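PDB 4KRD: PHO85 cyclin-10 from Saccharomyces cerevisiae, which partners the cyclin-dependent kinase PHO85 as its cyclin, forming a holoenzyme that phosphorylates and negatively regulates glycogen synthase GSY2. Local coordinates for residues L40-E45 with L197-L202; S72-K77 with V174-C179; M136-V141 with K160-S165. All blocks are in the same frame, centred on the assembly; numbering follows the deposited sequence.

How the contacts relate
The chain enters contact 1 first, on helix 36-54, and the loop it opens closes on helix 189-203. The other two contacts lie inside that loop. Residues 72-77, after helix 65-72, open contact 2, which closes on helix 166-180. Contact 3 nests within contact 2 and joins helix 130-148 to the end of helix 155-162, so the three loops sit one inside another and none cross. Contacts 1 and 2 lie on opposite sides of the chain's centre, with their own centres about 22 Å apart. Contact 3 touches both: Phe43 packs on Val141, and Leu176 and Phe74 pack against Ala139, Ala140 and Met136.

Contact 1: L40-E45 with L197-L202; sequences LANFKE and LLLNEL
Leu199 reaches helix 36-54 because its CG stands anti to the backbone N (chi1 168°), which carries both methyl groups across to Asn42 and Glu45. Glu45 also has CG anti to its backbone N (chi1 -165°). Its chain then runs extended and crosses Leu199 at about a right angle. The two methyls divide the work. CD2 of Leu199 lies against the amide of Asn42, 3.5 Å from OD1 and 3.6 Å from CB. CD1 of Leu199 packs on the aliphatic stem of Glu45, 4.0 Å from CG and 4.1 Å from CB. No hydrogen bond links the two segments, and the contact is small, about 150 Å². It joins the first and last helices of the modelled chain. In sequence these flank the five-helix cyclin box, helices 84-95, 99-113, 130-148, 155-162 and 166-180. Leu199 also packs on Thr46 and Leu49, further along helix 36-54. The carboxylate of Glu45 has its main partner just beyond 197-202: OE1 forms a salt bridge with Arg203. The same OE1 of Glu45 lies 3.9 Å from CD2 of Leu199. On the far side of helix 36-54, Phe43 packs on Thr106 and Ile109 of helix 99-113.

Contact 2: S72-K77 with V174-C179; sequences SNFYMK and VSLLIC
This is a mixed polar and apolar contact between the loop after helix 65-72 and the C-terminal half of helix 166-180. Its polar part is a hydrogen bond from Asn73 ND2 to Ser175 OG, 2.9 Å long with an N-H...O angle of 155°. OG lies 16° out of the amide plane of Asn73, so the donor meets it slightly tilted. The strongest partner of this buried hydroxyl is Lys171 O, one turn back on its own helix. Glu70 OE1 is also within hydrogen-bonding distance of it.

The apolar part is Phe74. Its CG stands anti to the carbonyl carbon (chi1 -64°), and the ring points its CZ corner at the helix. CZ lies 3.9 Å from Leu176 CB and 4.0 Å from Ser175 CB. The backbone takes part too: Leu176 CA sits in plane at the ring edge, 3.8 Å from CZ. Tyr71 meets the Phe74 ring edge-to-face, and Met136 of helix 130-148 packs on it as well.

A type I beta turn from Ser72 to Tyr75 presents Asn73 and Phe74 together. Asn73 O accepts a hydrogen bond from Arg135, which ties the turn to helix 130-148. Helix 166-180 is the fifth and last helix of the cyclin box. The turn covers one side of it, while Leu177 and Ile178 pack on apolar side chains of another protein chain.

Contact 3: M136-V141 with K160-S165; sequences MIIAAV and KVCGIS
Ile138 meets Cys162 and Ile164 with every atom of its side chain beyond CB. Its CD1 lies 3.8 Å from Cys162 CB and 3.9 Å from Ile164 CG2, so the end of the chain touches both partners. CG1 of Ile138 runs alongside the cysteine, 4.0 Å from SG. The CG2 branch turns to the other methyl of the partner isoleucine, 3.9 Å from Ile164 CD1. Ile138 and Ile164 thus reach toward each other tip to tip. Ile164 holds its CG1 between the backbone N and the carbonyl carbon (chi1 64°), while its CG2 lies beside the N, and both branches meet Ile138. The contact is wholly apolar. With an alanine in place of Ile138, Cys162 and both branches of Ile164 would probably lose their apolar partner, and a gap would open beside Leu169.

The second segment changes course between these two partners. Helix 155-162 finishes in a Schellman motif: Ile164 N turns back to Ser159 O and Gly163 N to Lys160 O, the latter a weak bond. Gly163 is its C-prime residue, with a positive phi of 66°. This reversal lets Cys162, near the helix end, and Ile164, beyond it, face the same isoleucine. Helices 130-148 and 155-162 are the third and fourth helices of the five-helix cyclin box, and the short link from Gly163 to Ser165 leads into the fifth.

Further out, Ser165 is the N-cap of helix 166-180, its OG bonded to Leu168 N. One residue therefore separates the Schellman glycine from the next cap. Arg90 of helix 84-95 donates to Lys160 O and Val161 O at the same helix end. Leu169 of helix 166-180 packs on both Ile138 and Ile164, and Phe87 of helix 84-95 also touches Ile138.

Contact 1: L40-E45 with L197-L202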
loop_
_atom_site.group_PDB
_atom_site.type_symbol
_atom_site.label_atom_id
_atom_site.label_comp_id
_atom_site.label_asym_id
_atom_site.label_seq_id
_atom_site.Cartn_x
_atom_site.Cartn_y
_atom_site.Cartn_z
ATOM N N LEU B 40 4.198 -22.981 -7.634
ATOM C CA LEU B 40 4.100 -23.049 -9.093
ATOM C C LEU B 40 3.083 -24.081 -9.567
ATOM O O LEU B 40 2.332 -23.832 -10.513
ATOM C CB LEU B 40 5.462 -23.366 -9.710
ATOM C CG LEU B 40 6.504 -22.256 -9.687
ATOM C CD1 LEU B 40 7.788 -22.750 -10.315
ATOM C CD2 LEU B 40 5.960 -21.067 -10.451
ATOM N N ALA B 41 3.073 -25.243 -8.921
ATOM C CA ALA B 41 2.121 -26.301 -9.256
ATOM C C ALA B 41 0.671 -25.904 -8.949
ATOM O O ALA B 41 -0.232 -26.172 -9.736
ATOM C CB ALA B 41 2.488 -27.602 -8.528
ATOM N N ASN B 42 0.446 -25.269 -7.802
ATOM C CA ASN B 42 -0.901 -24.836 -7.445
ATOM C C ASN B 42 -1.424 -23.797 -8.425
ATOM O O ASN B 42 -2.610 -23.763 -8.732
ATOM C CB ASN B 42 -0.933 -24.282 -6.019
ATOM C CG ASN B 42 -0.605 -25.336 -4.984
ATOM O OD1 ASN B 42 -0.572 -26.531 -5.291
ATOM N ND2 ASN B 42 -0.358 -24.904 -3.754
ATOM N N PHE B 43 -0.518 -22.954 -8.910
ATOM C CA PHE B 43 -0.839 -21.916 -9.873
ATOM C C PHE B 43 -1.317 -22.578 -11.165
ATOM O O PHE B 43 -2.419 -22.316 -11.650
ATOM C CB PHE B 43 0.424 -21.073 -10.105
ATOM C CG PHE B 43 0.211 -19.825 -10.925
ATOM C CD1 PHE B 43 -1.044 -19.255 -11.061
ATOM C CD2 PHE B 43 1.297 -19.202 -11.534
ATOM C CE1 PHE B 43 -1.221 -18.094 -11.802
ATOM C CE2 PHE B 43 1.133 -18.043 -12.278
ATOM C CZ PHE B 43 -0.137 -17.496 -12.421
ATOM N N LYS B 44 -0.483 -23.450 -11.717
ATOM C CA LYS B 44 -0.832 -24.202 -12.924
ATOM C C LYS B 44 -2.123 -25.001 -12.769
ATOM O O LYS B 44 -2.981 -24.990 -13.652
ATOM C CB LYS B 44 0.323 -25.126 -13.317
ATOM N N GLU B 45 -2.278 -25.681 -11.640
ATOM C CA GLU B 45 -3.448 -26.544 -11.453
ATOM C C GLU B 45 -4.742 -25.735 -11.318
ATOM O O GLU B 45 -5.808 -26.166 -11.766
ATOM C CB GLU B 45 -3.245 -27.474 -10.255
ATOM C CG GLU B 45 -4.237 -28.624 -10.201
ATOM C CD GLU B 45 -4.063 -29.479 -8.959
ATOM O OE1 GLU B 45 -3.105 -29.232 -8.201
ATOM O OE2 GLU B 45 -4.886 -30.394 -8.737
ATOM N N LEU B 197 -6.393 -23.150 -0.423
ATOM C CA LEU B 197 -7.682 -23.668 0.021
ATOM C C LEU B 197 -8.736 -23.692 -1.100
ATOM O O LEU B 197 -9.544 -24.626 -1.182
ATOM C CB LEU B 197 -8.186 -22.902 1.253
ATOM C CG LEU B 197 -7.199 -22.850 2.433
ATOM C CD1 LEU B 197 -7.759 -22.043 3.599
ATOM C CD2 LEU B 197 -6.795 -24.249 2.896
ATOM N N LEU B 198 -8.731 -22.683 -1.972
ATOM C CA LEU B 198 -9.675 -22.670 -3.100
ATOM C C LEU B 198 -9.355 -23.755 -4.129
ATOM O O LEU B 198 -10.253 -24.315 -4.757
ATOM C CB LEU B 198 -9.712 -21.295 -3.784
ATOM C CG LEU B 198 -10.248 -20.138 -2.934
ATOM C CD1 LEU B 198 -9.886 -18.787 -3.546
ATOM C CD2 LEU B 198 -11.757 -20.260 -2.732
ATOM N N LEU B 199 -8.069 -24.021 -4.317
ATOM C CA LEU B 199 -7.627 -25.070 -5.223
ATOM C C LEU B 199 -8.095 -26.432 -4.717
ATOM O O LEU B 199 -8.544 -27.273 -5.496
ATOM C CB LEU B 199 -6.105 -25.058 -5.321
ATOM C CG LEU B 199 -5.473 -26.265 -6.000
ATOM C CD1 LEU B 199 -5.939 -26.344 -7.445
ATOM C CD2 LEU B 199 -3.958 -26.198 -5.915
ATOM N N ASN B 200 -7.984 -26.646 -3.409
ATOM C CA ASN B 200 -8.477 -27.880 -2.798
ATOM C C ASN B 200 -9.978 -28.037 -2.996
ATOM O O ASN B 200 -10.457 -29.117 -3.356
ATOM C CB ASN B 200 -8.100 -27.960 -1.309
ATOM C CG ASN B 200 -6.609 -28.189 -1.098
ATOM O OD1 ASN B 200 -5.871 -28.464 -2.042
ATOM N ND2 ASN B 200 -6.164 -28.086 0.142
ATOM N N GLU B 201 -10.723 -26.955 -2.783
ATOM C CA GLU B 201 -12.168 -26.980 -2.985
ATOM C C GLU B 201 -12.549 -27.280 -4.442
ATOM O O GLU B 201 -13.432 -28.093 -4.700
ATOM C CB GLU B 201 -12.809 -25.673 -2.500
ATOM C CG GLU B 201 -14.338 -25.693 -2.455
ATOM C CD GLU B 201 -14.921 -24.446 -1.811
ATOM O OE1 GLU B 201 -14.133 -23.573 -1.389
ATOM O OE2 GLU B 201 -16.162 -24.336 -1.732
ATOM N N LEU B 202 -11.878 -26.640 -5.393
ATOM C CA LEU B 202 -12.153 -26.899 -6.807
ATOM C C LEU B 202 -11.814 -28.341 -7.153
ATOM O O LEU B 202 -12.580 -29.050 -7.815
ATOM C CB LEU B 202 -11.304 -25.990 -7.682
ATOM C CG LEU B 202 -11.748 -24.541 -7.811
ATOM C CD1 LEU B 202 -10.641 -23.725 -8.466
ATOM C CD2 LEU B 202 -13.027 -24.487 -8.614
#

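Contact 2: S72-K77 with V174-C179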
loop_
_atom_site.group_PDB
_atom_site.type_symbol
_atom_site.label_atom_id
_atom_site.label_comp_id
_atom_site.label_asym_id
_atom_site.label_seq_id
_atom_site.Cartn_x
_atom_site.Cartn_y
_atom_site.Cartn_z
ATOM N N SER B 72 -10.363 -8.728 -23.356
ATOM C CA SER B 72 -10.007 -9.204 -24.700
ATOM C C SER B 72 -8.508 -9.091 -25.009
ATOM O O SER B 72 -8.000 -9.762 -25.905
ATOM C CB SER B 72 -10.815 -8.466 -25.766
ATOM O OG SER B 72 -10.489 -7.087 -25.788
ATOM N N ASN B 73 -7.796 -8.246 -24.270
ATOM C CA ASN B 73 -6.342 -8.149 -24.428
ATOM C C ASN B 73 -5.610 -9.465 -24.116
ATOM O O ASN B 73 -4.467 -9.666 -24.530
ATOM C CB ASN B 73 -5.767 -7.000 -23.570
ATOM C CG ASN B 73 -6.041 -5.625 -24.166
ATOM O OD1 ASN B 73 -5.996 -5.443 -25.386
ATOM N ND2 ASN B 73 -6.334 -4.651 -23.308
ATOM N N PHE B 74 -6.253 -10.357 -23.370
ATOM C CA PHE B 74 -5.604 -11.615 -22.995
ATOM C C PHE B 74 -5.600 -12.658 -24.115
ATOM O O PHE B 74 -4.788 -13.579 -24.093
ATOM C CB PHE B 74 -6.235 -12.225 -21.742
ATOM C CG PHE B 74 -6.061 -11.375 -20.511
ATOM C CD1 PHE B 74 -4.798 -11.122 -20.010
ATOM C CD2 PHE B 74 -7.161 -10.826 -19.872
ATOM C CE1 PHE B 74 -4.625 -10.313 -18.887
ATOM C CE2 PHE B 74 -7.007 -10.017 -18.747
ATOM C CZ PHE B 74 -5.737 -9.766 -18.251
ATOM N N TYR B 75 -6.508 -12.514 -25.074
ATOM C CA TYR B 75 -6.629 -13.499 -26.165
ATOM C C TYR B 75 -5.405 -13.489 -27.077
ATOM O O TYR B 75 -5.092 -12.479 -27.704
ATOM C CB TYR B 75 -7.895 -13.256 -26.978
ATOM C CG TYR B 75 -8.284 -14.426 -27.874
ATOM C CD1 TYR B 75 -9.157 -15.405 -27.426
ATOM C CD2 TYR B 75 -7.772 -14.545 -29.161
ATOM C CE1 TYR B 75 -9.522 -16.479 -28.239
ATOM C CE2 TYR B 75 -8.127 -15.616 -29.983
ATOM C CZ TYR B 75 -9.000 -16.575 -29.512
ATOM O OH TYR B 75 -9.356 -17.629 -30.314
ATOM N N MET B 76 -4.707 -14.616 -27.132
ATOM C CA MET B 76 -3.522 -14.760 -27.969
ATOM C C MET B 76 -3.843 -15.649 -29.170
ATOM O O MET B 76 -4.138 -16.832 -29.006
ATOM C CB MET B 76 -2.400 -15.389 -27.153
ATOM C CG MET B 76 -1.069 -15.438 -27.848
ATOM S SD MET B 76 0.127 -16.227 -26.771
ATOM C CE MET B 76 1.600 -16.226 -27.798
ATOM N N LYS B 77 -3.787 -15.072 -30.367
ATOM C CA LYS B 77 -4.132 -15.787 -31.596
ATOM C C LYS B 77 -3.337 -17.073 -31.790
ATOM O O LYS B 77 -3.910 -18.147 -31.976
ATOM C CB LYS B 77 -3.941 -14.875 -32.813
ATOM C CG LYS B 77 -5.096 -13.919 -33.067
ATOM C CD LYS B 77 -6.343 -14.678 -33.481
ATOM C CE LYS B 77 -7.504 -13.737 -33.763
ATOM N NZ LYS B 77 -8.758 -14.482 -34.099
ATOM N N VAL B 174 -2.354 -3.484 -16.904
ATOM C CA VAL B 174 -3.505 -2.628 -16.682
ATOM C C VAL B 174 -4.812 -3.379 -16.923
ATOM O O VAL B 174 -5.787 -3.153 -16.230
ATOM C CB VAL B 174 -3.456 -1.373 -17.572
ATOM C CG1 VAL B 174 -4.742 -0.575 -17.441
ATOM C CG2 VAL B 174 -2.256 -0.515 -17.210
ATOM N N SER B 175 -4.828 -4.260 -17.916
ATOM C CA SER B 175 -6.023 -5.043 -18.193
ATOM C C SER B 175 -6.410 -5.904 -16.989
ATOM O O SER B 175 -7.578 -5.968 -16.621
ATOM C CB SER B 175 -5.823 -5.930 -19.430
ATOM O OG SER B 175 -5.611 -5.137 -20.588
ATOM N N LEU B 176 -5.433 -6.573 -16.380
ATOM C CA LEU B 176 -5.747 -7.435 -15.247
ATOM C C LEU B 176 -6.162 -6.546 -14.075
ATOM O O LEU B 176 -7.147 -6.806 -13.397
ATOM C CB LEU B 176 -4.555 -8.308 -14.866
ATOM C CG LEU B 176 -4.761 -9.154 -13.613
ATOM C CD1 LEU B 176 -6.003 -10.059 -13.792
ATOM C CD2 LEU B 176 -3.526 -9.957 -13.286
ATOM N N LEU B 177 -5.415 -5.471 -13.863
ATOM C CA LEU B 177 -5.739 -4.539 -12.779
ATOM C C LEU B 177 -7.186 -4.017 -12.880
ATOM O O LEU B 177 -7.961 -4.104 -11.916
ATOM C CB LEU B 177 -4.714 -3.391 -12.759
ATOM C CG LEU B 177 -4.876 -2.331 -11.665
ATOM C CD1 LEU B 177 -4.656 -2.941 -10.312
ATOM C CD2 LEU B 177 -3.904 -1.168 -11.905
ATOM N N ILE B 178 -7.564 -3.495 -14.047
ATOM C CA ILE B 178 -8.946 -3.062 -14.273
ATOM C C ILE B 178 -9.933 -4.210 -14.015
ATOM O O ILE B 178 -10.966 -4.011 -13.383
ATOM C CB ILE B 178 -9.178 -2.489 -15.704
ATOM C CG1 ILE B 178 -8.323 -1.231 -15.951
ATOM C CG2 ILE B 178 -10.644 -2.130 -15.905
ATOM C CD1 ILE B 178 -8.648 -0.066 -15.033
ATOM N N CYS B 179 -9.613 -5.411 -14.497
ATOM C CA CYS B 179 -10.518 -6.557 -14.329
ATOM C C CYS B 179 -10.735 -7.037 -12.886
ATOM O O CYS B 179 -11.784 -7.597 -12.586
ATOM C CB CYS B 179 -10.108 -7.725 -15.245
ATOM S SG CYS B 179 -10.408 -7.378 -17.002
#

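Contact 3: M136-V141 with K160-S165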
loop_
_atom_site.group_PDB
_atom_site.type_symbol
_atom_site.label_atom_id
_atom_site.label_comp_id
_atom_site.label_asym_id
_atom_site.label_seq_id
_atom_site.Cartn_x
_atom_site.Cartn_y
_atom_site.Cartn_z
ATOM N N MET B 136 -2.419 -14.229 -19.485
ATOM C CA MET B 136 -2.923 -14.140 -18.114
ATOM C C MET B 136 -1.822 -14.420 -17.093
ATOM O O MET B 136 -1.732 -13.757 -16.059
ATOM C CB MET B 136 -4.088 -15.109 -17.912
ATOM C CG MET B 136 -4.711 -15.069 -16.521
ATOM S SD MET B 136 -5.514 -13.496 -16.114
ATOM C CE MET B 136 -6.794 -13.440 -17.367
ATOM N N ILE B 137 -0.994 -15.416 -17.379
ATOM C CA ILE B 137 0.143 -15.753 -16.526
ATOM C C ILE B 137 1.122 -14.590 -16.424
ATOM O O ILE B 137 1.562 -14.226 -15.338
ATOM C CB ILE B 137 0.873 -17.008 -17.051
ATOM C CG1 ILE B 137 0.031 -18.254 -16.763
ATOM C CG2 ILE B 137 2.243 -17.141 -16.421
ATOM C CD1 ILE B 137 0.490 -19.500 -17.517
ATOM N N ILE B 138 1.466 -14.022 -17.571
ATOM C CA ILE B 138 2.314 -12.842 -17.624
ATOM C C ILE B 138 1.793 -11.723 -16.709
ATOM O O ILE B 138 2.523 -11.209 -15.864
ATOM C CB ILE B 138 2.417 -12.342 -19.066
ATOM C CG1 ILE B 138 3.161 -13.379 -19.922
ATOM C CG2 ILE B 138 3.155 -11.012 -19.136
ATOM C CD1 ILE B 138 3.340 -12.942 -21.357
ATOM N N ALA B 139 0.529 -11.355 -16.880
ATOM C CA ALA B 139 -0.073 -10.267 -16.092
ATOM C C ALA B 139 -0.134 -10.553 -14.593
ATOM O O ALA B 139 0.189 -9.682 -13.764
ATOM C CB ALA B 139 -1.476 -9.954 -16.630
ATOM N N ALA B 140 -0.554 -11.768 -14.225
ATOM C CA ALA B 140 -0.736 -12.108 -12.812
ATOM C C ALA B 140 0.593 -12.155 -12.073
ATOM O O ALA B 140 0.693 -11.735 -10.913
ATOM C CB ALA B 140 -1.496 -13.431 -12.665
ATOM N N VAL B 141 1.627 -12.658 -12.738
ATOM C CA VAL B 141 2.940 -12.659 -12.116
ATOM C C VAL B 141 3.450 -11.231 -11.955
ATOM O O VAL B 141 3.964 -10.890 -10.911
ATOM C CB VAL B 141 3.975 -13.513 -12.879
ATOM C CG1 VAL B 141 5.390 -13.257 -12.336
ATOM C CG2 VAL B 141 3.600 -15.005 -12.788
ATOM N N LYS B 160 11.381 -9.181 -21.844
ATOM C CA LYS B 160 12.238 -10.130 -22.554
ATOM C C LYS B 160 12.087 -11.540 -22.010
ATOM O O LYS B 160 12.101 -12.508 -22.767
ATOM C CB LYS B 160 13.705 -9.712 -22.467
ATOM C CG LYS B 160 14.012 -8.373 -23.109
ATOM C CD LYS B 160 15.476 -7.994 -22.882
ATOM C CE LYS B 160 15.792 -6.604 -23.421
ATOM N NZ LYS B 160 17.203 -6.227 -23.115
ATOM N N VAL B 161 11.961 -11.662 -20.695
ATOM C CA VAL B 161 11.741 -12.970 -20.095
ATOM C C VAL B 161 10.461 -13.612 -20.636
ATOM O O VAL B 161 10.441 -14.809 -20.945
ATOM C CB VAL B 161 11.682 -12.887 -18.561
ATOM C CG1 VAL B 161 11.139 -14.188 -17.976
ATOM C CG2 VAL B 161 13.055 -12.574 -17.999
ATOM N N CYS B 162 9.407 -12.805 -20.778
ATOM C CA CYS B 162 8.098 -13.291 -21.215
ATOM C C CYS B 162 7.954 -13.281 -22.730
ATOM O O CYS B 162 6.932 -13.715 -23.273
ATOM C CB CYS B 162 6.981 -12.445 -20.595
ATOM S SG CYS B 162 6.890 -12.549 -18.795
ATOM N N GLY B 163 8.980 -12.771 -23.406
ATOM C CA GLY B 163 9.014 -12.765 -24.852
ATOM C C GLY B 163 7.953 -11.888 -25.484
ATOM O O GLY B 163 7.406 -12.233 -26.528
ATOM N N ILE B 164 7.658 -10.755 -24.853
ATOM C CA ILE B 164 6.683 -9.829 -25.408
ATOM C C ILE B 164 7.280 -8.440 -25.463
ATOM O O ILE B 164 8.356 -8.206 -24.928
ATOM C CB ILE B 164 5.378 -9.789 -24.578
ATOM C CG1 ILE B 164 5.652 -9.254 -23.170
ATOM C CG2 ILE B 164 4.732 -11.161 -24.514
ATOM C CD1 ILE B 164 4.407 -9.146 -22.329
ATOM N N SER B 165 6.580 -7.516 -26.108
ATOM C CA SER B 165 7.020 -6.127 -26.138
ATOM C C SER B 165 6.689 -5.425 -24.823
ATOM O O SER B 165 5.783 -5.833 -24.090
ATOM C CB SER B 165 6.356 -5.380 -27.289
ATOM O OG SER B 165 4.962 -5.328 -27.096
#